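Local coordinates for ABC transporter, periplasmic solute-binding protein (Rhizobium meliloti, PDB 4WED) that probably serves as the periplasmic substrate-binding component of an ABC transporter, capturing solutes such as peptides or nickel complexes for uptake, at residues 241-246 with 497-502; 265-270 with 505-510. One frame throughout, in Å; residues are numbered along the deposited sequence.

Interaction 1: residues 241-246 with 497-502; sequences DLVGGF and IWAHSK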
loop_
_atom_site.group_PDB
_atom_site.type_symbol
_atom_site.label_atom_id
_atom_site.label_comp_id
_atom_site.label_asym_id
_atom_site.label_seq_id
_atom_site.Cartn_x
_atom_site.Cartn_y
_atom_site.Cartn_z
ATOM N N ASP A 241 8.003 10.720 -20.910
ATOM C CA ASP A 241 9.142 10.763 -20.005
ATOM C C ASP A 241 9.041 9.780 -18.872
ATOM O O ASP A 241 10.032 9.471 -18.285
ATOM C CB ASP A 241 9.276 12.138 -19.372
ATOM C CG ASP A 241 9.524 13.207 -20.379
ATOM O OD1 ASP A 241 10.541 13.136 -21.123
ATOM O OD2 ASP A 241 8.694 14.135 -20.404
ATOM N N LEU A 242 7.842 9.289 -18.594
ATOM C CA LEU A 242 7.573 8.568 -17.363
ATOM C C LEU A 242 6.538 7.462 -17.470
ATOM O O LEU A 242 5.473 7.661 -18.008
ATOM C CB LEU A 242 7.077 9.575 -16.355
ATOM C CG LEU A 242 7.553 9.362 -14.945
ATOM C CD1 LEU A 242 9.068 9.216 -14.877
ATOM C CD2 LEU A 242 7.064 10.542 -14.132
ATOM N N VAL A 243 6.852 6.284 -16.965
ATOM C CA VAL A 243 5.893 5.188 -16.997
ATOM C C VAL A 243 6.027 4.400 -15.699
ATOM O O VAL A 243 7.115 4.361 -15.108
ATOM C CB VAL A 243 6.114 4.311 -18.246
ATOM C CG1 VAL A 243 7.501 3.704 -18.231
ATOM C CG2 VAL A 243 5.028 3.243 -18.395
ATOM N N GLY A 244 4.913 3.831 -15.234
ATOM C CA GLY A 244 4.890 3.029 -14.001
ATOM C C GLY A 244 3.691 3.306 -13.122
ATOM O O GLY A 244 2.905 4.241 -13.375
ATOM N N GLY A 245 3.559 2.503 -12.068
ATOM C CA GLY A 245 2.568 2.752 -11.009
ATOM C C GLY A 245 1.418 1.795 -11.160
ATOM O O GLY A 245 0.795 1.781 -12.204
ATOM N N PHE A 246 1.153 0.983 -10.132
ATOM C CA PHE A 246 0.017 0.040 -10.125
ATOM C C PHE A 246 -1.303 0.660 -10.542
ATOM O O PHE A 246 -2.076 0.037 -11.253
ATOM C CB PHE A 246 -0.188 -0.613 -8.764
ATOM C CG PHE A 246 0.743 -1.757 -8.500
ATOM C CD1 PHE A 246 0.591 -2.965 -9.186
ATOM C CD2 PHE A 246 1.774 -1.640 -7.558
ATOM C CE1 PHE A 246 1.458 -4.031 -8.937
ATOM C CE2 PHE A 246 2.639 -2.695 -7.310
ATOM C CZ PHE A 246 2.477 -3.893 -7.993
ATOM N N ILE A 497 7.760 -0.498 -10.015
ATOM C CA ILE A 497 8.751 -0.227 -11.028
ATOM C C ILE A 497 8.323 0.934 -11.882
ATOM O O ILE A 497 7.224 0.931 -12.432
ATOM C CB ILE A 497 8.952 -1.445 -11.904
ATOM C CG1 ILE A 497 9.363 -2.630 -11.024
ATOM C CG2 ILE A 497 10.009 -1.171 -12.984
ATOM C CD1 ILE A 497 9.095 -3.965 -11.691
ATOM N N TRP A 498 9.209 1.922 -11.959
ATOM C CA TRP A 498 9.046 3.092 -12.811
ATOM C C TRP A 498 10.164 3.156 -13.816
ATOM O O TRP A 498 11.239 2.636 -13.570
ATOM C CB TRP A 498 9.019 4.358 -11.960
ATOM C CG TRP A 498 7.740 4.524 -11.183
ATOM C CD1 TRP A 498 7.371 3.871 -10.043
ATOM C CD2 TRP A 498 6.663 5.388 -11.511
ATOM N NE1 TRP A 498 6.113 4.268 -9.640
ATOM C CE2 TRP A 498 5.656 5.203 -10.532
ATOM C CE3 TRP A 498 6.429 6.284 -12.557
ATOM C CZ2 TRP A 498 4.460 5.919 -10.554
ATOM C CZ3 TRP A 498 5.233 6.986 -12.588
ATOM C CH2 TRP A 498 4.266 6.806 -11.585
ATOM N N ALA A 499 9.900 3.719 -14.995
ATOM C CA ALA A 499 10.987 4.114 -15.875
ATOM C C ALA A 499 10.789 5.540 -16.331
ATOM O O ALA A 499 9.663 5.969 -16.506
ATOM C CB ALA A 499 11.115 3.177 -17.052
ATOM N N HIS A 500 11.890 6.275 -16.484
ATOM C CA HIS A 500 11.894 7.608 -17.071
ATOM C C HIS A 500 12.909 7.737 -18.187
ATOM O O HIS A 500 13.775 6.863 -18.409
ATOM C CB HIS A 500 12.208 8.689 -16.027
ATOM C CG HIS A 500 13.531 8.539 -15.329
ATOM N ND1 HIS A 500 14.742 8.859 -15.918
ATOM C CD2 HIS A 500 13.822 8.139 -14.070
ATOM C CE1 HIS A 500 15.719 8.635 -15.054
ATOM N NE2 HIS A 500 15.186 8.213 -13.918
ATOM N N SER A 501 12.819 8.870 -18.876
ATOM C CA SER A 501 13.710 9.141 -19.978
ATOM C C SER A 501 14.996 9.724 -19.411
ATOM O O SER A 501 15.071 10.105 -18.236
ATOM C CB SER A 501 13.056 10.078 -20.995
ATOM O OG SER A 501 12.507 11.226 -20.395
ATOM N N LYS A 502 15.997 9.769 -20.272
ATOM C CA LYS A 502 17.292 10.295 -19.959
ATOM C C LYS A 502 17.234 11.730 -19.445
ATOM O O LYS A 502 18.045 12.105 -18.615
ATOM C CB LYS A 502 18.193 10.224 -21.205
HETATM O O HOH W 1 4.224 -0.558 -12.074
#
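V243 and A499 form the hydrogen-bonded pair at the middle of two antiparallel strands whose axes make 167°. V243 N gives its hydrogen to A499 O at 2.9 Å, and A499 N returns one to V243 O at 2.9 Å. On the side of the sheet facing helix 228-237, V243 CG1 lies 3.8 Å from A499 CB, with L235 touching both residues. The opposite face carries L242 and H500, where L242 CD1 presses to 3.4 Å from H500 CB; L242 CG packs against CE3 and CZ3 of the W498 ring.

The D241 end is doubly gripped. S501 N reaches D241 O at 2.9 Å in a bent bond, and S501 OG donates to the anti lone pair of D241 OD1 at 2.8 Å; R503 adds a salt bridge to the same oxygen, so this buried carboxylate is probably held charged.

Toward G245 the packing stays close but direct pairing gives way. There a water accepts from G245 N at 3.1 Å and gives only a weak bond to I497 O. W498, its CG anti to the carbonyl carbon (chi1 -73°), has its indole turned over the G244-G245 backbone; G244 CA stands 4.0 Å from the six-membered ring centroid, 17° off the normal, a CH-pi contact. A side chain at either glycine would strike this ring, and their backbone angles themselves call for glycine. Were W498 an alanine, the glycine backbone would probably lose its aromatic cover and L242 its ring neighbour.

Strand 488-500 lies antiparallel between 242-244 and 265-269, which run parallel to each other, an arrangement consistent with the type II periplasmic binding protein fold, where an antiparallel strand enters the sheet after the return crossover.

Interaction 2: residues 265-270 with 505-510; sequences NVVVDP and QGFTSP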
loop_
_atom_site.group_PDB
_atom_site.type_symbol
_atom_site.label_atom_id
_atom_site.label_comp_id
_atom_site.label_asym_id
_atom_site.label_seq_id
_atom_site.Cartn_x
_atom_site.Cartn_y
_atom_site.Cartn_z
ATOM N N ASN A 265 16.674 4.282 -17.750
ATOM C CA ASN A 265 16.642 4.358 -16.300
ATOM C C ASN A 265 15.426 3.646 -15.757
ATOM O O ASN A 265 14.287 4.017 -16.051
ATOM C CB ASN A 265 16.607 5.810 -15.851
ATOM C CG ASN A 265 17.931 6.505 -16.068
ATOM O OD1 ASN A 265 18.884 6.263 -15.324
ATOM N ND2 ASN A 265 18.004 7.370 -17.081
ATOM N N VAL A 266 15.679 2.607 -14.977
ATOM C CA VAL A 266 14.618 1.813 -14.406
ATOM C C VAL A 266 14.840 1.787 -12.920
ATOM O O VAL A 266 15.925 1.487 -12.421
ATOM C CB VAL A 266 14.509 0.417 -15.033
ATOM C CG1 VAL A 266 13.408 -0.383 -14.379
ATOM C CG2 VAL A 266 14.174 0.552 -16.520
ATOM N N VAL A 267 13.763 2.152 -12.242
ATOM C CA VAL A 267 13.795 2.546 -10.902
ATOM C C VAL A 267 12.797 1.697 -10.171
ATOM O O VAL A 267 11.602 1.768 -10.417
ATOM C CB VAL A 267 13.423 4.019 -10.784
ATOM C CG1 VAL A 267 13.298 4.432 -9.297
ATOM C CG2 VAL A 267 14.488 4.847 -11.483
ATOM N N VAL A 268 13.323 0.935 -9.229
ATOM C CA VAL A 268 12.604 -0.082 -8.514
ATOM C C VAL A 268 12.568 0.338 -7.067
ATOM O O VAL A 268 13.595 0.570 -6.423
ATOM C CB VAL A 268 13.299 -1.465 -8.574
ATOM C CG1 VAL A 268 12.323 -2.549 -8.148
ATOM C CG2 VAL A 268 13.823 -1.750 -9.972
ATOM N N ASP A 269 11.356 0.438 -6.580
ATOM C CA ASP A 269 11.076 0.682 -5.195
ATOM C C ASP A 269 10.786 -0.731 -4.626
ATOM O O ASP A 269 9.965 -1.480 -5.190
ATOM C CB ASP A 269 9.887 1.651 -5.205
ATOM C CG ASP A 269 9.298 1.933 -3.861
ATOM O OD1 ASP A 269 9.833 1.460 -2.849
ATOM O OD2 ASP A 269 8.226 2.626 -3.845
ATOM N N PRO A 270 11.484 -1.129 -3.536
ATOM C CA PRO A 270 11.195 -2.424 -2.871
ATOM C C PRO A 270 9.738 -2.586 -2.395
ATOM O O PRO A 270 9.287 -3.717 -2.184
ATOM C CB PRO A 270 12.130 -2.431 -1.662
ATOM C CG PRO A 270 13.149 -1.396 -1.927
ATOM C CD PRO A 270 12.538 -0.372 -2.835
ATOM N N GLN A 505 15.745 14.304 -14.452
ATOM C CA GLN A 505 16.561 14.259 -13.264
ATOM C C GLN A 505 15.669 14.443 -12.074
ATOM O O GLN A 505 14.579 15.034 -12.147
ATOM C CB GLN A 505 17.571 15.371 -13.278
ATOM C CG GLN A 505 18.554 15.273 -14.428
ATOM C CD GLN A 505 19.777 16.135 -14.182
ATOM O OE1 GLN A 505 19.670 17.343 -13.953
ATOM N NE2 GLN A 505 20.945 15.514 -14.198
ATOM N N GLY A 506 16.139 13.939 -10.961
ATOM C CA GLY A 506 15.455 14.188 -9.715
ATOM C C GLY A 506 14.265 13.304 -9.502
ATOM O O GLY A 506 13.476 13.578 -8.612
ATOM N N PHE A 507 14.133 12.222 -10.273
ATOM C CA PHE A 507 12.979 11.339 -10.095
ATOM C C PHE A 507 12.993 10.725 -8.696
ATOM O O PHE A 507 14.025 10.210 -8.235
ATOM C CB PHE A 507 12.886 10.224 -11.130
ATOM C CG PHE A 507 11.737 9.280 -10.883
ATOM C CD1 PHE A 507 10.447 9.636 -11.228
ATOM C CD2 PHE A 507 11.937 8.048 -10.294
ATOM C CE1 PHE A 507 9.391 8.759 -10.999
ATOM C CE2 PHE A 507 10.883 7.191 -10.030
ATOM C CZ PHE A 507 9.611 7.544 -10.387
ATOM N N THR A 508 11.839 10.805 -8.042
ATOM C CA THR A 508 11.688 10.365 -6.665
ATOM C C THR A 508 10.535 9.371 -6.621
ATOM O O THR A 508 9.405 9.725 -6.964
ATOM C CB THR A 508 11.410 11.585 -5.767
ATOM O OG1 THR A 508 12.485 12.539 -5.895
ATOM C CG2 THR A 508 11.254 11.176 -4.320
ATOM N N SER A 509 10.816 8.129 -6.237
ATOM C CA SER A 509 9.794 7.086 -6.263
ATOM C C SER A 509 8.631 7.501 -5.356
ATOM O O SER A 509 8.839 7.966 -4.242
ATOM C CB SER A 509 10.335 5.744 -5.758
ATOM O OG SER A 509 11.489 5.325 -6.427
ATOM N N PRO A 510 7.395 7.315 -5.817
ATOM C CA PRO A 510 6.263 7.734 -4.983
ATOM C C PRO A 510 6.176 6.897 -3.728
ATOM O O PRO A 510 6.531 5.727 -3.723
ATOM C CB PRO A 510 5.060 7.456 -5.855
ATOM C CG PRO A 510 5.507 6.340 -6.743
ATOM C CD PRO A 510 6.964 6.601 -7.028
#
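The F507 ring meets V267 at its edge: V267 CG1 comes near the ring plane, 3.7 Å from F507 CE2, while CB of the same valine lies 4.1 Å from that carbon. W498, next to V267 in the sheet, also meets the phenyl ring, the two planes inclined at about 40°, and L242 and P517 touch F507 as well. V267 CG1 and F507 CG each stand anti to their own backbone N (chi1 174° and 177°), which brings V267 CG1 to the rim of the F507 ring. CG1 is shared, since S509 OG lies 3.5 Å from it, a van der Waals contact.

The contact joins strand 265-269 to the irregular loop that follows strand 504-505. Antiparallel strand 488-500 is inserted beside 265-269, consistent with the sheet of the type II (PBP2) periplasmic binding protein fold. The loop thus lies against side chains of two neighbouring strands, V267 on one and W498 on the other.

Further along, the evidence is for looser apposition. D269 CB and S509 CB stand 4.2 Å apart, and the flat carboxylate of D269 brings OD2 to 3.5 Å from P510 O, two acceptors side by side without a bond. The other oxygen, OD1, accepts from the backbone N of G271, two residues on, the side-chain-to-backbone bond of an Asx turn, which ties the carboxylate to its own chain.

Overall arrangement
The centres of interactions 1 and 2 lie 8 Å apart, and strand 488-500 unites them: 242-244 and 265-269 both pair antiparallel with it. Helix 253-261 lies between those two in sequence, giving a beta-alpha-beta crossover with 488-500 in the middle. Along the chain the order is 241-246, 265-270, 497-502, 505-510, so the C-terminal part returns to strands laid down 230 to 250 residues earlier, consistent with a domain built from chain parts distant in sequence. A probable backbone bond from W498 N to V267 O (2.9 Å) links the contacts. The sodium ion seen with D62 and D515 lies nearer interaction 2, about 7 Å from the P510 side chain, against about 11 Å from that of W498.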